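Local atomic coordinates of periplasmic binding protein (Xylanimonas cellulosilytica, PDB entry 4MX8), a protein that probably binds an iron complex such as a ferric siderophore, or a related solute, outside the cell membrane and hands it to an ABC importer. Residues Ala70-Val75 with Asp85-Ala90; Gly190-Ala195 with Gly231-Phe236. All coordinates share one frame; numbering follows the deposited sequence.

Interaction 1: residues Ala70-Val75 with Asp85-Ala90; sequences APLDSV and DDAFNA
Ala70 is gripped through both of its backbone polar groups by Phe88 and Ala90, at and just past the end of strand 87-89. Its N donates to Phe88 O at 3.2 Å. Its O accepts the N-H of Ala90, with Ala90 N 3.0 Å from Ala70 O. The CA-H of Asn89 leans on the same oxygen, with Asn89 CA 3.4 Å from Ala70 O. Proline suits the next position, where an inverse gamma turn centred on Pro71 swings the chain off the strand into a 3-10 turn. Leu72 N, at the end of this gamma turn, reaches Asn89 OD1 at 3.2 Å in a weak, bent bond. Asn89 can meet it because its CG lies anti to the backbone N (chi1 -178°); its ND2 makes another weak bond, to Gly91 O. Leu72 slides past Asn89 in the opposite direction, laying CD1 3.6 Å from Asn89 CB and turning CD2 to Ala87 CB. Trading Leu72 for an alanine removes both methyls, which is likely to open a gap beside Asn89 and Ala87 and leave the amide freer to turn. Ala70 packs on helix 54-62 and Ala90 on helix 98-104; parallel strands packed on helices are consistent with an alpha/beta fold.

Interaction 2: residues Gly190-Ala195 with Gly231-Phe236; sequences GGQLSA and GEPISF
Leu193 overlaps the ring of Phe236, its CD2 coming within 4.0 Å of Phe236 CD1 and its CD1 equally near CE1 of the same ring. The two side chains cross at about a right angle, and the branched leucine can bring both methyls to the CD1-CE1 bond. The first torsion of Phe236 (chi1 -63°) keeps the ring beside its own backbone N, where this bond comes up to Leu193. Farther back, Leu193 CB rests 3.8 Å from Ile234 CG1. Ile234 meets the methyl of Ala195 with both branches, CG2 from one and CD1, beyond CG1, from the other; alanine's single methyl suits this close place. At the exposed margin the aliphatic part of Gln192, through CG, lies against Pro233 CB, a flank that the apolar proline ring suits. Between the backbones, Ile234 N donates to Leu193 O at 2.9 Å. One ordered water joins them too, accepting from Ala195 N at 2.8 Å and donating to Glu232 O. Ser235, whose OG bonds Phe238 N, is the N-cap of helix 236-242. The loop before that helix thus passes across strand 192-195, an outermost strand of the mixed sheet within this chain, and apolar side chains join the two, an arrangement that belongs to an alpha/beta domain.

Interactions 1 and 2 lie far apart in this chain, with centres 34 Å apart and nearest atoms about 20 Å apart, and they do not touch. Along the sequence they follow in series, the first closing before the second opens. Each ties a loop to a strand, but of different sheets: 70-75 leaves a two-stranded parallel sheet, whereas 231-236 runs beside the outer strand of a four-stranded mixed one. In this family two alpha/beta lobes are usually joined by a long helix, with the ligand bound between them; helix 155-179 probably plays that part, putting one contact in each lobe. No ligand marks the cleft here, and neither contact can be assigned to it.

Interaction 1: residues Ala70-Val75 with Asp85-Ala90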
ATOM      1  N   ALA A  70      12.330  -9.912  -9.310  1.00 30.35           N
ATOM      2  CA  ALA A  70      11.356  -8.865  -9.049  1.00 25.49           C
ATOM      3  C   ALA A  70      11.189  -8.022 -10.298  1.00 35.38           C
ATOM      4  O   ALA A  70      12.088  -7.968 -11.152  1.00 35.06           O
ATOM      5  CB  ALA A  70      11.832  -7.986  -7.895  1.00 25.76           C
ATOM      6  N   PRO A  71      10.040  -7.349 -10.413  1.00 27.78           N
ATOM      7  CA  PRO A  71       9.897  -6.344 -11.470  1.00 33.02           C
ATOM      8  C   PRO A  71      10.827  -5.169 -11.170  1.00 35.34           C
ATOM      9  O   PRO A  71      10.390  -4.204 -10.538  1.00 30.86           O
ATOM     10  CB  PRO A  71       8.439  -5.911 -11.336  1.00 25.88           C
ATOM     11  CG  PRO A  71       8.061  -6.273  -9.924  1.00 22.38           C
ATOM     12  CD  PRO A  71       8.810  -7.513  -9.624  1.00 22.77           C
ATOM     13  N   LEU A  72      12.085  -5.257 -11.607  1.00 37.34           N
ATOM     14  CA  LEU A  72      13.126  -4.331 -11.144  1.00 36.41           C
ATOM     15  C   LEU A  72      12.807  -2.871 -11.401  1.00 40.36           C
ATOM     16  O   LEU A  72      13.070  -2.023 -10.544  1.00 45.12           O
ATOM     17  CB  LEU A  72      14.485  -4.691 -11.743  1.00 32.07           C
ATOM     18  CG  LEU A  72      14.876  -6.119 -11.403  1.00 32.11           C
ATOM     19  CD1 LEU A  72      15.985  -6.553 -12.277  1.00 34.53           C
ATOM     20  CD2 LEU A  72      15.280  -6.241  -9.953  1.00 33.69           C
ATOM     21  N   ASP A  73      12.226  -2.583 -12.565  1.00 38.02           N
ATOM     22  CA  ASP A  73      11.955  -1.200 -12.956  1.00 42.76           C
ATOM     23  C   ASP A  73      10.924  -0.536 -12.052  1.00 38.81           C
ATOM     24  O   ASP A  73      10.686   0.665 -12.178  1.00 54.84           O
ATOM     25  CB  ASP A  73      11.472  -1.107 -14.410  1.00 59.50           C
ATOM     26  CG  ASP A  73      12.520  -1.542 -15.417  1.00 73.77           C
ATOM     27  OD1 ASP A  73      13.729  -1.301 -15.174  1.00 75.23           O
ATOM     28  OD2 ASP A  73      12.117  -2.114 -16.462  1.00 72.45           O
ATOM     29  N   SER A  74      10.316  -1.316 -11.156  1.00 32.13           N
ATOM     30  CA  SER A  74       9.250  -0.829 -10.267  1.00 33.12           C
ATOM     31  C   SER A  74       9.645  -0.800  -8.790  1.00 36.99           C
ATOM     32  O   SER A  74       8.916  -0.257  -7.966  1.00 50.49           O
ATOM     33  CB  SER A  74       7.982  -1.690 -10.398  1.00 27.79           C
ATOM     34  OG  SER A  74       7.653  -1.941 -11.749  1.00 40.94           O
ATOM     35  N   VAL A  75      10.770  -1.418  -8.443  1.00 39.96           N
ATOM     36  CA  VAL A  75      11.175  -1.482  -7.045  1.00 32.28           C
ATOM     37  C   VAL A  75      11.549  -0.081  -6.604  1.00 36.53           C
ATOM     38  O   VAL A  75      12.427   0.540  -7.209  1.00 35.57           O
ATOM     39  CB  VAL A  75      12.371  -2.429  -6.827  1.00 28.11           C
ATOM     40  CG1 VAL A  75      12.866  -2.330  -5.395  1.00 28.71           C
ATOM     41  CG2 VAL A  75      11.997  -3.851  -7.154  1.00 26.87           C
ATOM     42  N   ASP A  85      22.223  -9.325  -5.275  1.00 57.92           N
ATOM     43  CA  ASP A  85      23.153  -8.565  -6.117  1.00 63.33           C
ATOM     44  C   ASP A  85      23.011  -8.907  -7.593  1.00 63.37           C
ATOM     45  O   ASP A  85      23.399  -8.126  -8.458  1.00 76.95           O
ATOM     46  CB  ASP A  85      24.601  -8.773  -5.682  1.00 70.66           C
ATOM     47  CG  ASP A  85      24.819  -8.431  -4.230  1.00 89.02           C
ATOM     48  OD1 ASP A  85      23.927  -8.756  -3.416  1.00 98.26           O
ATOM     49  OD2 ASP A  85      25.877  -7.841  -3.906  1.00 91.68           O
ATOM     50  N   ASP A  86      22.446 -10.073  -7.873  1.00 57.14           N
ATOM     51  CA  ASP A  86      22.296 -10.531  -9.244  1.00 63.23           C
ATOM     52  C   ASP A  86      20.822 -10.767  -9.541  1.00 65.85           C
ATOM     53  O   ASP A  86      20.478 -11.559 -10.429  1.00 61.05           O
ATOM     54  CB  ASP A  86      23.076 -11.826  -9.451  1.00 75.23           C
ATOM     55  CG  ASP A  86      22.671 -12.910  -8.457  1.00 90.23           C
ATOM     56  OD1 ASP A  86      22.798 -14.111  -8.789  1.00 99.52           O
ATOM     57  OD2 ASP A  86      22.217 -12.561  -7.342  1.00 85.17           O
ATOM     58  N   ALA A  87      19.956 -10.083  -8.791  1.00 41.28           N
ATOM     59  CA  ALA A  87      18.516 -10.256  -8.955  1.00 41.00           C
ATOM     60  C   ALA A  87      18.136 -10.073 -10.412  1.00 46.48           C
ATOM     61  O   ALA A  87      18.727  -9.240 -11.112  1.00 46.89           O
ATOM     62  CB  ALA A  87      17.744  -9.293  -8.078  1.00 36.03           C
ATOM     63  N   PHE A  88      17.178 -10.877 -10.866  1.00 36.37           N
ATOM     64  CA  PHE A  88      16.781 -10.890 -12.261  1.00 36.39           C
ATOM     65  C   PHE A  88      15.417 -10.221 -12.410  1.00 50.03           C
ATOM     66  O   PHE A  88      14.628 -10.184 -11.454  1.00 46.21           O
ATOM     67  CB  PHE A  88      16.771 -12.325 -12.810  1.00 37.30           C
ATOM     68  CG  PHE A  88      15.633 -13.173 -12.302  1.00 40.03           C
ATOM     69  CD1 PHE A  88      14.434 -13.250 -13.008  1.00 40.36           C
ATOM     70  CD2 PHE A  88      15.752 -13.889 -11.118  1.00 38.69           C
ATOM     71  CE1 PHE A  88      13.381 -14.019 -12.544  1.00 36.35           C
ATOM     72  CE2 PHE A  88      14.701 -14.655 -10.644  1.00 33.58           C
ATOM     73  CZ  PHE A  88      13.520 -14.729 -11.366  1.00 43.66           C
ATOM     74  N   ASN A  89      15.141  -9.690 -13.603  1.00 37.79           N
ATOM     75  CA  ASN A  89      13.872  -9.002 -13.834  1.00 41.46           C
ATOM     76  C   ASN A  89      12.740  -9.994 -14.156  1.00 44.19           C
ATOM     77  O   ASN A  89      12.796 -10.707 -15.156  1.00 49.40           O
ATOM     78  CB  ASN A  89      14.035  -7.922 -14.916  1.00 32.95           C
ATOM     79  CG  ASN A  89      12.763  -7.141 -15.158  1.00 50.19           C
ATOM     80  OD1 ASN A  89      12.578  -6.030 -14.635  1.00 48.34           O
ATOM     81  ND2 ASN A  89      11.870  -7.711 -15.976  1.00 68.39           N
ATOM     82  N   ALA A  90      11.718 -10.027 -13.305  1.00 40.38           N
ATOM     83  CA  ALA A  90      10.651 -11.031 -13.413  1.00 39.88           C
ATOM     84  C   ALA A  90       9.475 -10.585 -14.257  1.00 41.22           C
ATOM     85  O   ALA A  90       8.587 -11.385 -14.550  1.00 51.38           O
ATOM     86  CB  ALA A  90      10.153 -11.425 -12.036  1.00 34.30           C
TER

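Interaction 2: residues Gly190-Ala195 with Gly231-Phe236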
ATOM      1  N   GLY A 190      -3.521  14.285 -12.636  1.00 51.19           N
ATOM      2  CA  GLY A 190      -3.804  14.903 -13.910  1.00 63.33           C
ATOM      3  C   GLY A 190      -4.583  16.169 -13.676  1.00 66.81           C
ATOM      4  O   GLY A 190      -5.498  16.504 -14.437  1.00 70.62           O
ATOM      5  N   GLY A 191      -4.219  16.861 -12.600  1.00 62.38           N
ATOM      6  CA  GLY A 191      -4.765  18.175 -12.301  1.00 55.39           C
ATOM      7  C   GLY A 191      -6.131  18.074 -11.668  1.00 53.42           C
ATOM      8  O   GLY A 191      -6.736  19.088 -11.320  1.00 59.80           O
ATOM      9  N   GLN A 192      -6.605  16.839 -11.522  1.00 52.83           N
ATOM     10  CA  GLN A 192      -7.912  16.552 -10.947  1.00 55.88           C
ATOM     11  C   GLN A 192      -7.792  16.223  -9.462  1.00 54.64           C
ATOM     12  O   GLN A 192      -6.723  15.852  -8.985  1.00 59.04           O
ATOM     13  CB  GLN A 192      -8.516  15.356 -11.667  1.00 58.47           C
ATOM     14  CG  GLN A 192      -9.973  15.504 -12.019  1.00 67.96           C
ATOM     15  CD  GLN A 192     -10.166  15.801 -13.481  1.00 72.48           C
ATOM     16  OE1 GLN A 192     -10.025  16.944 -13.912  1.00 81.46           O
ATOM     17  NE2 GLN A 192     -10.473  14.766 -14.264  1.00 71.01           N
ATOM     18  N   LEU A 193      -8.894  16.346  -8.733  1.00 61.43           N
ATOM     19  CA  LEU A 193      -8.917  15.971  -7.315  1.00 58.26           C
ATOM     20  C   LEU A 193      -9.912  14.825  -7.056  1.00 52.24           C
ATOM     21  O   LEU A 193     -11.032  14.850  -7.542  1.00 61.46           O
ATOM     22  CB  LEU A 193      -9.241  17.197  -6.441  1.00 42.25           C
ATOM     23  CG  LEU A 193      -8.070  18.007  -5.869  1.00 41.50           C
ATOM     24  CD1 LEU A 193      -7.123  18.455  -6.921  1.00 42.61           C
ATOM     25  CD2 LEU A 193      -8.546  19.210  -5.097  1.00 53.46           C
ATOM     26  N   SER A 194      -9.498  13.809  -6.313  1.00 50.86           N
ATOM     27  CA  SER A 194     -10.426  12.748  -5.903  1.00 49.68           C
ATOM     28  C   SER A 194     -10.474  12.697  -4.381  1.00 39.61           C
ATOM     29  O   SER A 194      -9.434  12.686  -3.727  1.00 37.91           O
ATOM     30  CB  SER A 194      -9.996  11.379  -6.449  1.00 49.33           C
ATOM     31  OG  SER A 194      -9.508  11.475  -7.779  1.00 50.91           O
ATOM     32  N   ALA A 195     -11.674  12.683  -3.814  1.00 42.23           N
ATOM     33  CA  ALA A 195     -11.809  12.614  -2.363  1.00 44.31           C
ATOM     34  C   ALA A 195     -11.587  11.191  -1.861  1.00 45.48           C
ATOM     35  O   ALA A 195     -12.215  10.245  -2.356  1.00 45.04           O
ATOM     36  CB  ALA A 195     -13.169  13.126  -1.922  1.00 38.78           C
ATOM     37  N   GLY A 231     -18.704   9.639  -6.300  1.00 79.64           N
ATOM     38  CA  GLY A 231     -17.688   8.794  -6.897  1.00 74.03           C
ATOM     39  C   GLY A 231     -16.929   9.569  -7.953  1.00 76.69           C
ATOM     40  O   GLY A 231     -15.897   9.126  -8.455  1.00 81.62           O
ATOM     41  N   GLU A 232     -17.455  10.748  -8.271  1.00 80.99           N
ATOM     42  CA  GLU A 232     -16.890  11.656  -9.264  1.00 93.28           C
ATOM     43  C   GLU A 232     -15.821  12.558  -8.607  1.00 79.11           C
ATOM     44  O   GLU A 232     -15.897  12.838  -7.409  1.00 75.42           O
ATOM     45  CB  GLU A 232     -18.039  12.499  -9.839  1.00110.46           C
ATOM     46  CG  GLU A 232     -17.684  13.454 -10.983  1.00127.21           C
ATOM     47  CD  GLU A 232     -18.578  14.701 -11.033  1.00134.03           C
ATOM     48  OE1 GLU A 232     -19.501  14.825 -10.193  1.00138.87           O
ATOM     49  OE2 GLU A 232     -18.347  15.560 -11.915  1.00128.50           O
ATOM     50  N   PRO A 233     -14.814  13.006  -9.384  1.00 68.93           N
ATOM     51  CA  PRO A 233     -13.829  13.983  -8.900  1.00 57.40           C
ATOM     52  C   PRO A 233     -14.465  15.229  -8.285  1.00 58.57           C
ATOM     53  O   PRO A 233     -15.564  15.614  -8.657  1.00 56.12           O
ATOM     54  CB  PRO A 233     -13.090  14.382 -10.174  1.00 49.53           C
ATOM     55  CG  PRO A 233     -13.145  13.186 -11.006  1.00 58.77           C
ATOM     56  CD  PRO A 233     -14.463  12.509 -10.724  1.00 65.65           C
ATOM     57  N   ILE A 234     -13.768  15.847  -7.339  1.00 61.00           N
ATOM     58  CA  ILE A 234     -14.267  17.034  -6.665  1.00 51.48           C
ATOM     59  C   ILE A 234     -13.564  18.285  -7.192  1.00 57.58           C
ATOM     60  O   ILE A 234     -12.418  18.219  -7.653  1.00 53.48           O
ATOM     61  CB  ILE A 234     -14.093  16.936  -5.128  1.00 45.64           C
ATOM     62  CG1 ILE A 234     -12.622  16.852  -4.748  1.00 43.90           C
ATOM     63  CG2 ILE A 234     -14.833  15.731  -4.563  1.00 45.15           C
ATOM     64  CD1 ILE A 234     -12.399  16.909  -3.252  1.00 41.61           C
ATOM     65  N   SER A 235     -14.258  19.420  -7.130  1.00 56.00           N
ATOM     66  CA  SER A 235     -13.705  20.688  -7.590  1.00 57.96           C
ATOM     67  C   SER A 235     -12.893  21.332  -6.477  1.00 54.84           C
ATOM     68  O   SER A 235     -12.958  20.892  -5.338  1.00 54.73           O
ATOM     69  CB  SER A 235     -14.838  21.618  -8.000  1.00 69.48           C
ATOM     70  OG  SER A 235     -15.756  21.783  -6.932  1.00 76.54           O
ATOM     71  N   PHE A 236     -12.130  22.374  -6.795  1.00 55.07           N
ATOM     72  CA  PHE A 236     -11.468  23.137  -5.743  1.00 52.92           C
ATOM     73  C   PHE A 236     -12.515  23.755  -4.826  1.00 59.56           C
ATOM     74  O   PHE A 236     -12.310  23.867  -3.625  1.00 68.25           O
ATOM     75  CB  PHE A 236     -10.573  24.228  -6.320  1.00 56.64           C
ATOM     76  CG  PHE A 236      -9.451  23.703  -7.154  1.00 64.32           C
ATOM     77  CD1 PHE A 236      -8.498  22.864  -6.605  1.00 70.41           C
ATOM     78  CD2 PHE A 236      -9.339  24.053  -8.485  1.00 59.05           C
ATOM     79  CE1 PHE A 236      -7.451  22.379  -7.380  1.00 69.03           C
ATOM     80  CE2 PHE A 236      -8.303  23.574  -9.253  1.00 56.53           C
ATOM     81  CZ  PHE A 236      -7.359  22.738  -8.705  1.00 57.31           C
TER
HETATM   82  O   HOH W   1     -13.781  11.980  -5.587  1.00 60.68           O